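Side-chain contacts in GTPase activator-like protein (Chaetomium thermophilum, PDB 5HIU), which is probably a GTPase activator as the full-length TSC2 protein, and is represented here by its helical N-terminal part: residues A[237-242]-A[273-278]; A[193-198]-A[231-236]. One frame throughout, in Å; residues are numbered along the deposited sequence.

Interaction 1 (A[237-242]-A[273-278])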
loop_
_atom_site.group_PDB
_atom_site.type_symbol
_atom_site.label_atom_id
_atom_site.label_comp_id
_atom_site.label_asym_id
_atom_site.label_seq_id
_atom_site.Cartn_x
_atom_site.Cartn_y
_atom_site.Cartn_z
ATOM N N LEU A 237 -4.294 -7.243 2.957
ATOM C CA LEU A 237 -3.505 -8.223 3.654
ATOM C C LEU A 237 -3.894 -8.189 5.103
ATOM O O LEU A 237 -4.321 -9.207 5.662
ATOM C CB LEU A 237 -2.015 -7.977 3.504
ATOM C CG LEU A 237 -1.434 -8.491 2.199
ATOM C CD1 LEU A 237 0.076 -8.336 2.244
ATOM C CD2 LEU A 237 -1.788 -9.950 1.952
ATOM N N VAL A 238 -3.795 -7.011 5.706
ATOM C CA VAL A 238 -4.025 -6.914 7.145
ATOM C C VAL A 238 -5.472 -7.208 7.495
ATOM O O VAL A 238 -5.744 -7.805 8.503
ATOM C CB VAL A 238 -3.545 -5.579 7.763
ATOM C CG1 VAL A 238 -2.046 -5.415 7.567
ATOM C CG2 VAL A 238 -4.273 -4.390 7.174
ATOM N N THR A 239 -6.406 -6.808 6.661
ATOM C CA THR A 239 -7.792 -7.043 6.973
ATOM C C THR A 239 -8.098 -8.537 6.894
ATOM O O THR A 239 -8.750 -9.080 7.786
ATOM C CB THR A 239 -8.733 -6.251 6.036
ATOM O OG1 THR A 239 -8.390 -4.863 6.041
ATOM C CG2 THR A 239 -10.160 -6.361 6.488
ATOM N N PHE A 240 -7.623 -9.216 5.856
ATOM C CA PHE A 240 -8.064 -10.613 5.599
ATOM C C PHE A 240 -7.051 -11.731 5.804
ATOM O O PHE A 240 -7.433 -12.879 5.837
ATOM C CB PHE A 240 -8.624 -10.719 4.199
ATOM C CG PHE A 240 -9.770 -9.791 3.951
ATOM C CD1 PHE A 240 -10.999 -10.023 4.546
ATOM C CD2 PHE A 240 -9.621 -8.677 3.132
ATOM C CE1 PHE A 240 -12.061 -9.159 4.325
ATOM C CE2 PHE A 240 -10.688 -7.816 2.907
ATOM C CZ PHE A 240 -11.898 -8.051 3.503
ATOM N N GLY A 241 -5.780 -11.388 5.948
ATOM C CA GLY A 241 -4.721 -12.344 6.244
ATOM C C GLY A 241 -3.767 -11.742 7.252
ATOM O O GLY A 241 -4.210 -11.203 8.281
ATOM N N SER A 242 -2.464 -11.799 6.953
ATOM C CA SER A 242 -1.434 -11.272 7.857
ATOM C C SER A 242 -0.121 -10.912 7.194
ATOM O O SER A 242 0.324 -11.568 6.275
ATOM C CB SER A 242 -1.131 -12.252 8.970
ATOM O OG SER A 242 0.002 -11.820 9.711
ATOM N N ILE A 273 -2.690 2.102 8.483
ATOM C CA ILE A 273 -1.789 2.057 9.629
ATOM C C ILE A 273 -2.615 1.801 10.889
ATOM O O ILE A 273 -2.117 1.144 11.814
ATOM C CB ILE A 273 -0.933 3.340 9.757
ATOM C CG1 ILE A 273 0.125 3.385 8.662
ATOM C CG2 ILE A 273 -0.202 3.412 11.093
ATOM C CD1 ILE A 273 0.686 4.776 8.452
ATOM N N SER A 274 -3.860 2.301 10.940
ATOM C CA SER A 274 -4.647 2.143 12.157
ATOM C C SER A 274 -4.931 0.677 12.366
ATOM O O SER A 274 -4.740 0.144 13.471
ATOM C CB SER A 274 -5.943 2.956 12.145
ATOM O OG SER A 274 -6.626 2.808 10.917
ATOM N N ILE A 275 -5.352 0.011 11.294
ATOM C CA ILE A 275 -5.632 -1.414 11.362
ATOM C C ILE A 275 -4.415 -2.107 11.952
ATOM O O ILE A 275 -4.522 -2.811 12.953
ATOM C CB ILE A 275 -5.978 -1.986 9.979
ATOM C CG1 ILE A 275 -7.367 -1.496 9.558
ATOM C CG2 ILE A 275 -5.935 -3.500 10.007
ATOM C CD1 ILE A 275 -7.607 -1.456 8.061
ATOM N N ILE A 276 -3.250 -1.878 11.361
ATOM C CA ILE A 276 -2.030 -2.531 11.834
ATOM C C ILE A 276 -1.771 -2.244 13.327
ATOM O O ILE A 276 -1.341 -3.131 14.091
ATOM C CB ILE A 276 -0.800 -2.093 11.013
ATOM C CG1 ILE A 276 -0.971 -2.493 9.554
ATOM C CG2 ILE A 276 0.473 -2.722 11.576
ATOM C CD1 ILE A 276 0.008 -1.835 8.613
ATOM N N CYS A 277 -2.019 -1.000 13.726
ATOM C CA CYS A 277 -1.765 -0.569 15.099
ATOM C C CYS A 277 -2.663 -1.274 16.109
ATOM O O CYS A 277 -2.214 -1.634 17.202
ATOM C CB CYS A 277 -1.929 0.940 15.218
ATOM S SG CYS A 277 -0.419 1.795 14.735
ATOM N N ARG A 278 -3.922 -1.480 15.727
ATOM C CA ARG A 278 -4.879 -2.149 16.582
ATOM C C ARG A 278 -4.771 -3.680 16.534
ATOM O O ARG A 278 -5.680 -4.376 16.971
ATOM C CB ARG A 278 -6.288 -1.705 16.203
ATOM C CG ARG A 278 -6.577 -0.258 16.551
ATOM C CD ARG A 278 -7.930 0.160 16.010
ATOM N NE ARG A 278 -7.857 0.311 14.562
ATOM C CZ ARG A 278 -8.870 0.142 13.718
ATOM N NH1 ARG A 278 -10.075 -0.194 14.157
ATOM N NH2 ARG A 278 -8.669 0.305 12.412
#

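Interaction 2 (A[193-198]-A[231-236])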
loop_
_atom_site.group_PDB
_atom_site.type_symbol
_atom_site.label_atom_id
_atom_site.label_comp_id
_atom_site.label_asym_id
_atom_site.label_seq_id
_atom_site.Cartn_x
_atom_site.Cartn_y
_atom_site.Cartn_z
ATOM N N ASP A 193 -8.670 -8.640 -4.386
ATOM C CA ASP A 193 -9.815 -9.553 -4.261
ATOM C C ASP A 193 -9.436 -11.000 -3.947
ATOM O O ASP A 193 -10.174 -11.726 -3.245
ATOM C CB ASP A 193 -10.630 -9.531 -5.535
ATOM C CG ASP A 193 -11.274 -8.187 -5.772
ATOM O OD1 ASP A 193 -11.229 -7.345 -4.850
ATOM O OD2 ASP A 193 -11.827 -7.969 -6.868
ATOM N N VAL A 194 -8.285 -11.421 -4.463
ATOM C CA VAL A 194 -7.834 -12.765 -4.225
ATOM C C VAL A 194 -7.460 -12.877 -2.759
ATOM O O VAL A 194 -7.757 -13.867 -2.125
ATOM C CB VAL A 194 -6.717 -13.143 -5.200
ATOM C CG1 VAL A 194 -6.113 -14.485 -4.829
ATOM C CG2 VAL A 194 -7.293 -13.231 -6.611
ATOM N N ILE A 195 -6.861 -11.828 -2.213
ATOM C CA ILE A 195 -6.527 -11.764 -0.792
ATOM C C ILE A 195 -7.799 -11.855 0.036
ATOM O O ILE A 195 -7.896 -12.657 0.961
ATOM C CB ILE A 195 -5.710 -10.498 -0.472
ATOM C CG1 ILE A 195 -4.251 -10.725 -0.887
ATOM C CG2 ILE A 195 -5.737 -10.192 1.012
ATOM C CD1 ILE A 195 -3.387 -9.487 -0.973
ATOM N N LYS A 196 -8.796 -11.072 -0.342
ATOM C CA LYS A 196 -10.049 -11.023 0.389
ATOM C C LYS A 196 -10.669 -12.400 0.487
ATOM O O LYS A 196 -10.977 -12.861 1.589
ATOM C CB LYS A 196 -11.021 -10.049 -0.278
ATOM C CG LYS A 196 -12.381 -10.034 0.375
ATOM C CD LYS A 196 -13.176 -8.773 0.122
ATOM C CE LYS A 196 -14.641 -9.000 0.500
ATOM N NZ LYS A 196 -15.497 -7.772 0.493
ATOM N N PHE A 197 -10.823 -13.056 -0.660
ATOM C CA PHE A 197 -11.548 -14.332 -0.739
ATOM C C PHE A 197 -10.732 -15.604 -0.540
ATOM O O PHE A 197 -11.313 -16.634 -0.291
ATOM C CB PHE A 197 -12.287 -14.435 -2.067
ATOM C CG PHE A 197 -13.364 -13.411 -2.227
ATOM C CD1 PHE A 197 -14.507 -13.468 -1.453
ATOM C CD2 PHE A 197 -13.226 -12.365 -3.144
ATOM C CE1 PHE A 197 -15.505 -12.516 -1.589
ATOM C CE2 PHE A 197 -14.224 -11.408 -3.293
ATOM C CZ PHE A 197 -15.365 -11.488 -2.512
ATOM N N ASN A 198 -9.408 -15.548 -0.619
ATOM C CA ASN A 198 -8.621 -16.786 -0.707
ATOM C C ASN A 198 -7.222 -16.654 -0.145
ATOM O O ASN A 198 -6.282 -17.271 -0.652
ATOM C CB ASN A 198 -8.505 -17.216 -2.186
ATOM C CG ASN A 198 -9.754 -17.862 -2.703
ATOM O OD1 ASN A 198 -10.212 -18.826 -2.140
ATOM N ND2 ASN A 198 -10.302 -17.344 -3.773
ATOM N N ILE A 231 -1.727 0.600 -1.215
ATOM C CA ILE A 231 -2.210 0.731 0.146
ATOM C C ILE A 231 -3.397 -0.183 0.349
ATOM O O ILE A 231 -3.520 -0.851 1.378
ATOM C CB ILE A 231 -2.621 2.173 0.466
ATOM C CG1 ILE A 231 -1.379 3.037 0.601
ATOM C CG2 ILE A 231 -3.415 2.260 1.765
ATOM C CD1 ILE A 231 -1.683 4.513 0.430
ATOM N N HIS A 232 -4.292 -0.192 -0.621
ATOM C CA HIS A 232 -5.466 -1.053 -0.532
ATOM C C HIS A 232 -5.069 -2.517 -0.549
ATOM O O HIS A 232 -5.668 -3.305 0.171
ATOM C CB HIS A 232 -6.507 -0.675 -1.588
ATOM C CG HIS A 232 -7.003 0.726 -1.411
ATOM N ND1 HIS A 232 -7.358 1.232 -0.176
ATOM C CD2 HIS A 232 -7.134 1.750 -2.287
ATOM C CE1 HIS A 232 -7.713 2.498 -0.305
ATOM N NE2 HIS A 232 -7.585 2.838 -1.575
ATOM N N VAL A 233 -3.998 -2.868 -1.267
ATOM C CA VAL A 233 -3.544 -4.248 -1.236
ATOM C C VAL A 233 -3.094 -4.598 0.169
ATOM O O VAL A 233 -3.418 -5.654 0.685
ATOM C CB VAL A 233 -2.463 -4.529 -2.280
ATOM C CG1 VAL A 233 -1.675 -5.785 -1.935
ATOM C CG2 VAL A 233 -3.103 -4.672 -3.643
ATOM N N ILE A 234 -2.383 -3.690 0.799
ATOM C CA ILE A 234 -1.865 -3.917 2.133
ATOM C C ILE A 234 -2.981 -3.915 3.144
ATOM O O ILE A 234 -3.003 -4.743 4.031
ATOM C CB ILE A 234 -0.775 -2.888 2.490
ATOM C CG1 ILE A 234 0.489 -3.225 1.709
ATOM C CG2 ILE A 234 -0.459 -2.908 3.987
ATOM C CD1 ILE A 234 1.425 -2.046 1.590
ATOM N N GLU A 235 -3.918 -2.988 3.001
ATOM C CA GLU A 235 -5.142 -3.008 3.803
ATOM C C GLU A 235 -5.728 -4.406 3.700
ATOM O O GLU A 235 -6.081 -4.997 4.697
ATOM C CB GLU A 235 -6.098 -1.946 3.288
ATOM C CG GLU A 235 -7.410 -1.751 4.031
ATOM C CD GLU A 235 -8.324 -0.719 3.355
ATOM O OE1 GLU A 235 -7.915 -0.069 2.367
ATOM O OE2 GLU A 235 -9.471 -0.543 3.803
ATOM N N SER A 236 -5.792 -4.957 2.495
ATOM C CA SER A 236 -6.380 -6.253 2.318
ATOM C C SER A 236 -5.614 -7.264 3.103
ATOM O O SER A 236 -6.209 -8.081 3.815
ATOM C CB SER A 236 -6.368 -6.678 0.867
ATOM O OG SER A 236 -7.564 -6.286 0.258
#

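Interaction 1 (A[237-242]-A[273-278])
Val238 and Ile276 form the nearest backbone pair, their CA atoms 6.7 Å apart, where the last turns of helices 224-240 and 266-277 run side by side in the same general sense. Val238 carries most of the contact, each methyl meeting a different isoleucine. Val238 CG2 meets the CG2 branch of Ile275 at 3.4 Å, a tight methyl-to-methyl contact, and the two side chains pass each other at a slant. The other methyl, CG1, rests 3.7 Å from CG1 of Ile276, whose side chain lies roughly perpendicular to it. A chi1 of -61° makes this possible, setting CG1 opposite the carbonyl carbon and CG2 between that carbon and the backbone N. In this elongated, all-helical alpha solenoid the contact joins helices 224-240 and 266-277, next but one in the chain, with helix 245-261 connecting them in sequence. Ile276 also packs on Leu248 and Leu255 of helix 245-261. On the more exposed side, Thr239 presents OG1 to CD1 of Ile275 at 4.0 Å, a van der Waals contact; the hydroxyl has its hydrogen bond with Glu235 O, one turn earlier. CG2 of Thr239 lies over the centre of one face of the Phe240 ring, 3.8 Å above its plane. Both helices stop here, Gly241 and Arg278 being the first residues to leave helical geometry, and Arg278 folds back with a weak NE bond to Ser274 O.

Interaction 2 (A[193-198]-A[231-236])
Two flat groups flank the meeting of Ile195 with Val233 and Ser236 without entering it: the Phe197 ring has CG of Lys196 over the centre of one face, 4.1 Å above its plane, whereas the His232 ring takes Glu235 OE1 at its edge. That edge bond, 2.9 Å from ND1 to OE1, lies only 9° out of the imidazole plane and is fairly straight at 161°. It should restrain the rotation of both the ring and the carboxylate on the side of helix 224-240 that meets helix 266-277. The contact itself hangs on Ile195, which points from helix 179-198 at its neighbour and divides its two branches between two residues. CG2 sits 3.6 Å from CB of Ser236 and 3.5 Å from the carbonyl O of that same serine, so one methyl packs against both side chain and backbone. The longer branch, with CG1 set beside the backbone N by a chi1 of -79°, carries CD1 to within 4.2 Å of CG1 of Val233, the two side chains lying nearly at right angles. All three residues are buried between helices 179-198 and 224-240, next but one in this alpha solenoid, where Phe140 of helix 139-163 and Leu210 of helix 204-219 also pack on Ile195, and Leu214 on Val233. The hydroxyl of Ser236 makes a weak hydrogen bond across the same interface, to Lys192 O of helix 179-198.

From the N terminus, seven helices come before helix 179-198; the chain then passes through helix 204-219 and returns in helix 224-240, where interaction 2 closes that loop. Directly afterwards interaction 1 opens on the end of the same helix, and closes around helix 245-261 when helix 266-277 arrives. The two loops therefore follow in series, neither nested nor crossed, and helix 224-240 serves as the shared middle layer of three. Their centres lie about 11 Å apart, and the contacts touch: Leu237 CD2 reaches Ile195 CD1 at 3.4 Å, and Phe240 packs over the backbone of Lys196. Side-to-side packing is thus passed on along the solenoid.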